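Aminotransferase class I and II (Streptococcus suis 89/1591, PDB 3OP7) probably catalyses the transfer of amino groups between substrates, using pyridoxal 5'-phosphate held as a Schiff base on a lysine, as in other class I and II aminotransferases. Local coordinates at residues Trp140-Arg148 and Met171-Ile182; Leu111-Tyr119 and Ile158-Pro166. One frame throughout, in Å; residues are numbered along the deposited sequence. Where two conformers were deposited one is given.

Both contacts belong to the large PLP-binding domain and reach the same mixed sheet. The centre of contact 1 lies about 19 Å from the centre of the chain, on one flank of the sheet, where helices 144-150 and 173-184 run side by side; leucines, a tyrosine and an isoleucine fill it, with a salt bridge on its outer side. Contact 2, wholly buried, its centre about 9 Å from the chain's, joins neighbouring strands and the loops at their ends, with asparagine amides and a threonine hydroxyl doing much of the work. The two meet where Met171 and Leu179 pack on Ile160, Pro142 packs on Leu111, and Asn162 OD1 probably accepts from Met171 N.

Contact 1 of 2, residues Trp140-Arg148 and Met171-Ile182; sequences WLPDLEKLR and MDRTYLEELVEI. With EDO (1,2-ethanediol), chain J; EDO (1,2-ethanediol), chain K.
The phenol ring of Tyr175 has Leu144 over one face and the carbonyl oxygen of Pro142 at its edge. Leu144 CD1 stands 3.9 Å from the ring centroid, a CH-pi contact, and Leu141 CD1 approaches the ring obliquely. The guanidinium of Arg148 is likewise covered on one face by Ile182 CD1, displaced toward the rim, while Glu178, a water and a 1,2-ethanediol sit along its edge.

At the tyrosine's polar end, OH donates to Pro142 O (2.7 Å) from well above the carbonyl plane. With CG anti to the backbone N (chi1 -166°), the ring leaves its helix toward segment 140-148 and brings the hydroxyl to that carbonyl. Nearby, Met171, a selenomethionine, extends its CE methyl to the Pro142 ring, 3.6 Å from Pro142 CD.

The helical segments 144-148 and 173-182 run nearly parallel, their axes 10.6 Å apart at closest approach and 7° from each other. They lie on one side of the mixed sheet in the three-layer PLP-transferase fold, where Leu147 also touches Ile109 and Trp132. Between them, Leu144 is a knob in a hole formed by Tyr175, Glu178, Leu179 and Ile182. Deeper in, Leu147 and Leu179 cross at about a right angle, and Leu147 CD2 is 3.4 Å from Leu179 CD1, tighter than usual van der Waals contact.

On the solvent side, Arg148 NH2 donates to the anti lone pair of Glu178 OE2 (2.6 Å, N-H...O 161°), almost in the guanidinium plane. The water accepts from Arg148 NH1 and donates to the same carboxylate oxygen, so OE2 is gripped twice. Arg148 NE turns instead to O2 of the 1,2-ethanediol of chain J at 2.7 Å, probably a molecule from the crystallisation liquor.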
loop_
_atom_site.group_PDB
_atom_site.type_symbol
_atom_site.label_atom_id
_atom_site.label_comp_id
_atom_site.label_asym_id
_atom_site.label_seq_id
_atom_site.Cartn_x
_atom_site.Cartn_y
_atom_site.Cartn_z
ATOM N N TRP A 140 3.246 31.535 -4.645
ATOM C CA TRP A 140 2.743 30.199 -4.996
ATOM C C TRP A 140 1.573 29.742 -4.114
ATOM O O TRP A 140 1.290 28.568 -4.042
ATOM C CB TRP A 140 3.831 29.097 -4.983
ATOM C CG TRP A 140 4.810 29.136 -6.157
ATOM C CD1 TRP A 140 6.164 29.280 -6.080
ATOM C CD2 TRP A 140 4.507 28.980 -7.547
ATOM N NE1 TRP A 140 6.729 29.224 -7.341
ATOM C CE2 TRP A 140 5.734 29.049 -8.262
ATOM C CE3 TRP A 140 3.329 28.772 -8.263
ATOM C CZ2 TRP A 140 5.802 28.921 -9.656
ATOM C CZ3 TRP A 140 3.391 28.634 -9.644
ATOM C CH2 TRP A 140 4.627 28.755 -10.335
ATOM N N LEU A 141 0.941 30.666 -3.399
ATOM C CA LEU A 141 -0.249 30.316 -2.682
ATOM C C LEU A 141 -1.477 30.538 -3.565
ATOM O O LEU A 141 -1.517 31.456 -4.404
ATOM C CB LEU A 141 -0.376 31.103 -1.397
ATOM C CG LEU A 141 0.722 30.944 -0.360
ATOM C CD1 LEU A 141 0.544 32.025 0.702
ATOM C CD2 LEU A 141 0.762 29.497 0.157
ATOM N N PRO A 142 -2.523 29.754 -3.328
ATOM C CA PRO A 142 -3.781 29.986 -4.067
ATOM C C PRO A 142 -4.562 31.083 -3.386
ATOM O O PRO A 142 -4.151 31.544 -2.320
ATOM C CB PRO A 142 -4.506 28.664 -3.918
ATOM C CG PRO A 142 -4.146 28.263 -2.530
ATOM C CD PRO A 142 -2.694 28.653 -2.357
ATOM N N ASP A 143 -5.627 31.559 -4.025
ATOM C CA ASP A 143 -6.322 32.758 -3.557
ATOM C C ASP A 143 -7.553 32.306 -2.748
ATOM O O ASP A 143 -8.455 31.672 -3.262
ATOM C CB ASP A 143 -6.709 33.608 -4.774
ATOM C CG ASP A 143 -7.410 34.922 -4.433
ATOM O OD1 ASP A 143 -7.684 35.252 -3.248
ATOM O OD2 ASP A 143 -7.712 35.630 -5.411
ATOM N N LEU A 144 -7.570 32.658 -1.477
ATOM C CA LEU A 144 -8.723 32.372 -0.616
ATOM C C LEU A 144 -10.023 32.975 -1.143
ATOM O O LEU A 144 -11.069 32.335 -0.992
ATOM C CB LEU A 144 -8.443 32.832 0.795
ATOM C CG LEU A 144 -7.386 32.049 1.572
ATOM C CD1 LEU A 144 -6.879 32.869 2.763
ATOM C CD2 LEU A 144 -7.973 30.651 2.008
ATOM N N GLU A 145 -9.985 34.164 -1.778
ATOM C CA GLU A 145 -11.212 34.691 -2.427
ATOM C C GLU A 145 -11.716 33.741 -3.511
ATOM O O GLU A 145 -12.927 33.567 -3.662
ATOM C CB GLU A 145 -11.020 36.078 -3.052
ATOM C CG GLU A 145 -10.697 37.111 -2.057
ATOM C CD GLU A 145 -10.680 38.514 -2.652
ATOM O OE1 GLU A 145 -10.757 38.647 -3.908
ATOM O OE2 GLU A 145 -10.605 39.465 -1.846
ATOM N N LYS A 146 -10.805 33.111 -4.259
ATOM C CA LYS A 146 -11.221 32.148 -5.279
ATOM C C LYS A 146 -11.782 30.916 -4.655
ATOM O O LYS A 146 -12.710 30.279 -5.198
ATOM C CB LYS A 146 -10.097 31.830 -6.268
ATOM C CG LYS A 146 -9.830 33.082 -7.119
ATOM C CD LYS A 146 -8.952 32.888 -8.359
ATOM C CE LYS A 146 -8.629 34.236 -8.998
ATOM N NZ LYS A 146 -7.390 34.826 -8.433
ATOM N N LEU A 147 -11.229 30.528 -3.513
ATOM C CA LEU A 147 -11.808 29.380 -2.809
ATOM C C LEU A 147 -13.263 29.635 -2.425
ATOM O O LEU A 147 -14.109 28.727 -2.518
ATOM C CB LEU A 147 -11.026 29.027 -1.571
ATOM C CG LEU A 147 -11.521 27.787 -0.798
ATOM C CD1 LEU A 147 -11.525 26.477 -1.621
ATOM C CD2 LEU A 147 -10.679 27.618 0.471
ATOM N N ARG A 148 -13.553 30.851 -1.970
ATOM C CA ARG A 148 -14.927 31.230 -1.642
ATOM C C ARG A 148 -15.855 31.132 -2.860
ATOM O O ARG A 148 -17.043 30.927 -2.675
ATOM C CB ARG A 148 -14.988 32.611 -0.999
ATOM C CG ARG A 148 -14.361 32.665 0.372
ATOM C CD ARG A 148 -14.573 34.020 1.034
ATOM N NE ARG A 148 -13.819 34.098 2.269
ATOM C CZ ARG A 148 -12.558 34.480 2.353
ATOM N NH1 ARG A 148 -11.924 35.009 1.305
ATOM N NH2 ARG A 148 -11.952 34.435 3.520
HETATM N N MSE A 171 1.548 27.444 3.654
HETATM C CA MSE A 171 0.514 28.257 4.293
HETATM C C MSE A 171 0.766 28.334 5.770
HETATM O O MSE A 171 0.741 27.322 6.464
HETATM C CB MSE A 171 -0.866 27.637 4.097
HETATM C CG MSE A 171 -1.292 27.487 2.655
HETATM SE SE MSE A 171 -2.779 26.219 2.444
HETATM C CE MSE A 171 -3.121 26.555 0.566
ATOM N N ASP A 172 0.910 29.528 6.280
ATOM C CA ASP A 172 1.133 29.677 7.710
ATOM C C ASP A 172 -0.191 29.643 8.496
ATOM O O ASP A 172 -1.285 29.476 7.928
ATOM C CB ASP A 172 1.981 30.918 8.008
ATOM C CG ASP A 172 1.292 32.225 7.684
ATOM O OD1 ASP A 172 0.085 32.280 7.393
ATOM O OD2 ASP A 172 1.989 33.238 7.744
ATOM N N ARG A 173 -0.090 29.805 9.800
ATOM C CA ARG A 173 -1.256 29.775 10.672
ATOM C C ARG A 173 -2.328 30.779 10.269
ATOM O O ARG A 173 -3.476 30.433 10.233
ATOM C CB ARG A 173 -0.859 30.068 12.129
ATOM C CG ARG A 173 -2.053 30.167 13.102
ATOM C CD ARG A 173 -1.582 30.409 14.539
ATOM N NE ARG A 173 -0.921 29.225 15.096
ATOM C CZ ARG A 173 -1.539 28.193 15.673
ATOM N NH1 ARG A 173 -2.856 28.118 15.759
ATOM N NH2 ARG A 173 -0.818 27.224 16.173
ATOM N N THR A 174 -1.948 32.020 10.015
ATOM C CA THR A 174 -2.937 33.063 9.669
ATOM C C THR A 174 -3.746 32.641 8.416
ATOM O O THR A 174 -4.972 32.772 8.376
ATOM C CB THR A 174 -2.262 34.395 9.427
ATOM O OG1 THR A 174 -1.552 34.772 10.620
ATOM C CG2 THR A 174 -3.286 35.512 9.099
ATOM N N TYR A 175 -3.035 32.171 7.404
ATOM C CA TYR A 175 -3.660 31.613 6.210
ATOM C C TYR A 175 -4.554 30.417 6.464
ATOM O O TYR A 175 -5.697 30.382 5.987
ATOM C CB TYR A 175 -2.585 31.219 5.198
ATOM C CG TYR A 175 -3.137 30.944 3.818
ATOM C CD1 TYR A 175 -3.777 29.769 3.524
ATOM C CD2 TYR A 175 -2.996 31.893 2.800
ATOM C CE1 TYR A 175 -4.297 29.539 2.237
ATOM C CE2 TYR A 175 -3.477 31.639 1.532
ATOM C CZ TYR A 175 -4.152 30.480 1.277
ATOM O OH TYR A 175 -4.640 30.263 0.023
ATOM N N LEU A 176 -4.027 29.408 7.173
ATOM C CA LEU A 176 -4.777 28.226 7.509
ATOM C C LEU A 176 -6.067 28.496 8.295
ATOM O O LEU A 176 -7.063 27.796 8.101
ATOM C CB LEU A 176 -3.921 27.201 8.302
ATOM C CG LEU A 176 -2.762 26.548 7.553
ATOM C CD1 LEU A 176 -1.825 25.758 8.500
ATOM C CD2 LEU A 176 -3.221 25.613 6.400
ATOM N N GLU A 177 -6.028 29.442 9.223
ATOM C CA GLU A 177 -7.184 29.761 10.011
ATOM C C GLU A 177 -8.302 30.316 9.109
ATOM O O GLU A 177 -9.480 30.014 9.353
ATOM C CB GLU A 177 -6.809 30.737 11.189
ATOM C CG GLU A 177 -6.075 29.920 12.298
ATOM C CD GLU A 177 -5.534 30.727 13.508
ATOM O OE1 GLU A 177 -5.382 31.939 13.415
ATOM O OE2 GLU A 177 -5.209 30.082 14.538
ATOM N N GLU A 178 -7.936 31.114 8.101
ATOM C CA GLU A 178 -8.897 31.668 7.149
ATOM C C GLU A 178 -9.470 30.571 6.224
ATOM O O GLU A 178 -10.690 30.522 5.977
ATOM C CB GLU A 178 -8.275 32.872 6.380
ATOM C CG GLU A 178 -9.340 33.689 5.662
ATOM C CD GLU A 178 -8.847 34.924 4.974
ATOM O OE1 GLU A 178 -7.708 35.377 5.208
ATOM O OE2 GLU A 178 -9.625 35.438 4.164
ATOM N N LEU A 179 -8.603 29.647 5.806
ATOM C CA LEU A 179 -9.005 28.456 5.041
ATOM C C LEU A 179 -10.012 27.660 5.868
ATOM O O LEU A 179 -11.049 27.196 5.362
ATOM C CB LEU A 179 -7.785 27.607 4.709
ATOM C CG LEU A 179 -7.987 26.189 4.220
ATOM C CD1 LEU A 179 -8.844 26.221 2.952
ATOM C CD2 LEU A 179 -6.597 25.540 4.004
ATOM N N VAL A 180 -9.692 27.465 7.138
ATOM C CA VAL A 180 -10.564 26.702 8.017
ATOM C C VAL A 180 -11.924 27.407 8.181
ATOM O O VAL A 180 -12.941 26.775 8.166
ATOM C CB VAL A 180 -9.889 26.438 9.358
ATOM C CG1 VAL A 180 -10.888 25.856 10.421
ATOM C CG2 VAL A 180 -8.745 25.455 9.165
ATOM N N GLU A 181 -11.933 28.718 8.373
ATOM C CA GLU A 181 -13.202 29.423 8.475
ATOM C C GLU A 181 -14.079 29.184 7.243
ATOM O O GLU A 181 -15.299 29.034 7.380
ATOM C CB GLU A 181 -12.988 30.910 8.756
ATOM C CG GLU A 181 -12.514 31.156 10.180
ATOM C CD GLU A 181 -12.209 32.607 10.482
ATOM O OE1 GLU A 181 -11.651 33.304 9.605
ATOM O OE2 GLU A 181 -12.537 33.053 11.609
ATOM N N ILE A 182 -13.472 29.111 6.057
ATOM C CA ILE A 182 -14.234 28.836 4.841
ATOM C C ILE A 182 -14.782 27.392 4.827
ATOM O O ILE A 182 -16.005 27.177 4.603
ATOM C CB ILE A 182 -13.404 29.075 3.567
ATOM C CG1 ILE A 182 -12.983 30.540 3.433
ATOM C CG2 ILE A 182 -14.203 28.630 2.340
ATOM C CD1 ILE A 182 -11.835 30.734 2.370
HETATM C C1 EDO J . -17.134 32.529 5.812
HETATM O O1 EDO J . -16.273 32.358 6.963
HETATM C C2 EDO J . -16.658 33.718 4.973
HETATM O O2 EDO J . -15.834 33.355 3.853
HETATM C C1 EDO K . 0.385 23.927 17.903
HETATM O O1 EDO K . -0.940 24.461 18.070
HETATM C C2 EDO K . 1.035 24.518 16.652
HETATM O O2 EDO K . 1.936 23.621 15.976
HETATM O O HOH W 1 -9.496 36.508 1.323
#

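Contact 2 of 2, residues Leu111-Tyr119 and Ile158-Pro166; sequences LYPTYQQLY and ICINNANNP
Leu111 N donates to Cys159 O at 2.9 Å, a backbone bond that pairs the parallel strands 107-112 and 157-161 close to their C-terminal ends.

Side-chain hydrogen bonds take over where the strands give way to loops. The amide of Asn164 serves two partners: ND2 donates to Pro113 O (3.1 Å, N-H...O 175°), which lies in the amide plane, and OD1 accepts from Thr114 OG1 at 2.8 Å. These bonds fix the rotation of the amide. A chi1 of -172° turns the Thr114 hydroxyl away from its own backbone nitrogen and toward Asn164; it also touches Asn161 CB. Asn161 OD1 accepts from Asn165 N at 3.0 Å, bracing the loop, while its ND2 reaches Asp193 O. A CA-H...O contact from Thr114 to Asn165 O runs alongside.

Van der Waals contacts complete the interface: Leu118 packs CB on Cys159 CB and CD1 against Asn161 CB, while Leu111 CD2 rests against the Asn164 amide, 3.6 Å from Asn164 CG. In a ring-amide contact, the Tyr115 ring and Asn165 amide cross with their planes 42° apart.

Asn165 ND2 continues to O3 of the lysine-bound cofactor at position 222 and OD1 to Arg347, so these strand-end loops build part of the PLP site, with the asparagine at the pyridine hydroxyl as in fold-type I aminotransferases.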
loop_
_atom_site.group_PDB
_atom_site.type_symbol
_atom_site.label_atom_id
_atom_site.label_comp_id
_atom_site.label_asym_id
_atom_site.label_seq_id
_atom_site.Cartn_x
_atom_site.Cartn_y
_atom_site.Cartn_z
ATOM N N LEU A 111 -6.000 21.841 -4.130
ATOM C CA LEU A 111 -4.862 22.665 -4.486
ATOM C C LEU A 111 -4.288 22.158 -5.816
ATOM O O LEU A 111 -4.305 20.960 -6.085
ATOM C CB LEU A 111 -3.804 22.582 -3.374
ATOM C CG LEU A 111 -2.627 23.551 -3.393
ATOM C CD1 LEU A 111 -3.111 24.979 -3.248
ATOM C CD2 LEU A 111 -1.591 23.125 -2.298
ATOM N N TYR A 112 -3.775 23.075 -6.647
ATOM C CA TYR A 112 -3.351 22.672 -7.984
ATOM C C TYR A 112 -2.366 23.663 -8.571
ATOM O O TYR A 112 -2.580 24.897 -8.488
ATOM C CB TYR A 112 -4.552 22.522 -8.935
ATOM C CG TYR A 112 -4.164 21.867 -10.227
ATOM C CD1 TYR A 112 -4.071 20.477 -10.302
ATOM C CD2 TYR A 112 -3.838 22.610 -11.360
ATOM C CE1 TYR A 112 -3.686 19.831 -11.449
ATOM C CE2 TYR A 112 -3.467 21.956 -12.549
ATOM C CZ TYR A 112 -3.377 20.569 -12.569
ATOM O OH TYR A 112 -3.006 19.862 -13.707
ATOM N N PRO A 113 -1.257 23.153 -9.139
ATOM C CA PRO A 113 -0.727 21.812 -9.071
ATOM C C PRO A 113 -0.358 21.454 -7.667
ATOM O O PRO A 113 -0.121 22.308 -6.832
ATOM C CB PRO A 113 0.606 21.890 -9.862
ATOM C CG PRO A 113 0.720 23.122 -10.356
ATOM C CD PRO A 113 -0.439 23.995 -10.015
ATOM N N THR A 114 -0.368 20.166 -7.393
ATOM C CA THR A 114 0.027 19.666 -6.113
ATOM C C THR A 114 0.377 18.193 -6.313
ATOM O O THR A 114 0.417 17.712 -7.435
ATOM C CB THR A 114 -1.127 19.770 -5.066
ATOM O OG1 THR A 114 -0.600 19.436 -3.794
ATOM C CG2 THR A 114 -2.330 18.827 -5.385
ATOM N N TYR A 115 0.597 17.460 -5.241
ATOM C CA TYR A 115 0.848 16.003 -5.363
ATOM C C TYR A 115 -0.318 15.266 -6.033
ATOM O O TYR A 115 -1.479 15.426 -5.639
ATOM C CB TYR A 115 1.144 15.429 -3.980
ATOM C CG TYR A 115 1.914 14.126 -4.051
ATOM C CD1 TYR A 115 3.197 14.108 -4.539
ATOM C CD2 TYR A 115 1.369 12.937 -3.619
ATOM C CE1 TYR A 115 3.925 12.946 -4.616
ATOM C CE2 TYR A 115 2.091 11.797 -3.651
ATOM C CZ TYR A 115 3.371 11.781 -4.180
ATOM O OH TYR A 115 4.135 10.604 -4.262
ATOM N N GLN A 116 -0.042 14.498 -7.085
ATOM C CA GLN A 116 -1.115 14.051 -7.994
ATOM C C GLN A 116 -2.206 13.198 -7.345
ATOM O O GLN A 116 -3.337 13.194 -7.793
ATOM C CB GLN A 116 -0.515 13.339 -9.233
ATOM C CG GLN A 116 -1.531 12.943 -10.295
ATOM C CD GLN A 116 -0.902 12.385 -11.560
ATOM O OE1 GLN A 116 0.323 12.443 -11.732
ATOM N NE2 GLN A 116 -1.735 11.865 -12.463
ATOM N N GLN A 117 -1.872 12.488 -6.272
ATOM C CA GLN A 117 -2.880 11.705 -5.555
ATOM C C GLN A 117 -4.107 12.557 -5.189
ATOM O O GLN A 117 -5.242 12.066 -5.207
ATOM C CB GLN A 117 -2.310 11.172 -4.255
ATOM C CG GLN A 117 -1.387 9.936 -4.383
ATOM C CD GLN A 117 -1.057 9.386 -3.026
ATOM O OE1 GLN A 117 -0.441 10.066 -2.220
ATOM N NE2 GLN A 117 -1.465 8.122 -2.768
ATOM N N LEU A 118 -3.828 13.792 -4.800
ATOM C CA LEU A 118 -4.804 14.603 -4.107
ATOM C C LEU A 118 -5.980 15.037 -4.986
ATOM O O LEU A 118 -7.078 15.280 -4.447
ATOM C CB LEU A 118 -4.163 15.826 -3.431
ATOM C CG LEU A 118 -3.131 15.509 -2.348
ATOM C CD1 LEU A 118 -2.523 16.858 -1.902
ATOM C CD2 LEU A 118 -3.703 14.624 -1.159
ATOM N N TYR A 119 -5.779 15.087 -6.297
ATOM C CA TYR A 119 -6.856 15.412 -7.239
ATOM C C TYR A 119 -7.277 14.245 -8.129
ATOM O O TYR A 119 -8.461 14.113 -8.400
ATOM C CB TYR A 119 -6.538 16.668 -8.052
ATOM C CG TYR A 119 -5.221 16.673 -8.781
ATOM C CD1 TYR A 119 -5.108 16.101 -10.037
ATOM C CD2 TYR A 119 -4.082 17.212 -8.203
ATOM C CE1 TYR A 119 -3.910 16.111 -10.700
ATOM C CE2 TYR A 119 -2.891 17.187 -8.829
ATOM C CZ TYR A 119 -2.800 16.621 -10.091
ATOM O OH TYR A 119 -1.590 16.592 -10.742
ATOM N N ILE A 158 -11.602 19.570 0.963
ATOM C CA ILE A 158 -10.606 20.396 0.350
ATOM C C ILE A 158 -9.258 19.721 0.618
ATOM O O ILE A 158 -8.963 19.354 1.779
ATOM C CB ILE A 158 -10.583 21.810 0.956
ATOM C CG1 ILE A 158 -11.917 22.511 0.718
ATOM C CG2 ILE A 158 -9.437 22.685 0.335
ATOM C CD1 ILE A 158 -12.148 23.732 1.631
ATOM N N CYS A 159 -8.486 19.517 -0.449
ATOM C CA CYS A 159 -7.166 18.898 -0.353
ATOM C C CYS A 159 -6.073 19.913 -0.536
ATOM O O CYS A 159 -6.065 20.683 -1.523
ATOM C CB CYS A 159 -7.025 17.771 -1.385
ATOM S SG CYS A 159 -8.239 16.487 -1.317
ATOM N N ILE A 160 -5.139 19.943 0.422
ATOM C CA ILE A 160 -3.949 20.753 0.338
ATOM C C ILE A 160 -2.699 19.924 0.634
ATOM O O ILE A 160 -2.780 18.825 1.172
ATOM C CB ILE A 160 -4.013 21.934 1.325
ATOM C CG1 ILE A 160 -3.994 21.466 2.794
ATOM C CG2 ILE A 160 -5.237 22.853 1.030
ATOM C CD1 ILE A 160 -3.870 22.702 3.797
ATOM N N ASN A 161 -1.535 20.478 0.302
ATOM C CA ASN A 161 -0.252 19.841 0.497
ATOM C C ASN A 161 0.582 20.996 1.084
ATOM O O ASN A 161 0.802 22.027 0.447
ATOM C CB ASN A 161 0.220 19.336 -0.868
ATOM C CG ASN A 161 1.537 18.567 -0.865
ATOM O OD1 ASN A 161 2.159 18.452 -1.947
ATOM N ND2 ASN A 161 1.944 17.992 0.272
ATOM N N ASN A 162 1.010 20.837 2.328
ATOM C CA ASN A 162 1.594 21.927 3.094
ATOM C C ASN A 162 2.839 21.414 3.847
ATOM O O ASN A 162 2.699 20.699 4.845
ATOM C CB ASN A 162 0.580 22.487 4.094
ATOM C CG ASN A 162 0.852 23.958 4.447
ATOM O OD1 ASN A 162 1.348 24.756 3.595
ATOM N ND2 ASN A 162 0.586 24.326 5.704
ATOM N N ALA A 163 4.059 21.776 3.417
ATOM C CA ALA A 163 4.343 22.566 2.196
ATOM C C ALA A 163 4.021 21.873 0.905
ATOM O O ALA A 163 3.909 20.651 0.886
ATOM C CB ALA A 163 5.828 22.974 2.200
ATOM N N ASN A 164 3.935 22.616 -0.206
ATOM C CA ASN A 164 3.423 22.025 -1.453
ATOM C C ASN A 164 4.525 21.395 -2.309
ATOM O O ASN A 164 5.614 21.895 -2.354
ATOM C CB ASN A 164 2.720 23.103 -2.297
ATOM C CG ASN A 164 1.829 22.490 -3.403
ATOM O OD1 ASN A 164 1.412 21.317 -3.336
ATOM N ND2 ASN A 164 1.540 23.275 -4.419
ATOM N N ASN A 165 4.217 20.300 -2.988
ATOM C CA ASN A 165 5.064 19.698 -4.029
ATOM C C ASN A 165 4.420 20.115 -5.353
ATOM O O ASN A 165 3.315 19.633 -5.667
ATOM C CB ASN A 165 5.044 18.165 -3.848
ATOM C CG ASN A 165 5.951 17.428 -4.814
ATOM O OD1 ASN A 165 6.237 17.888 -5.884
ATOM N ND2 ASN A 165 6.350 16.213 -4.431
ATOM N N PRO A 166 5.127 20.905 -6.193
ATOM C CA PRO A 166 6.590 21.095 -6.287
ATOM C C PRO A 166 7.219 22.350 -5.746
ATOM O O PRO A 166 8.448 22.472 -5.747
ATOM C CB PRO A 166 6.791 21.035 -7.803
ATOM C CG PRO A 166 5.590 21.859 -8.308
ATOM C CD PRO A 166 4.460 21.500 -7.374
#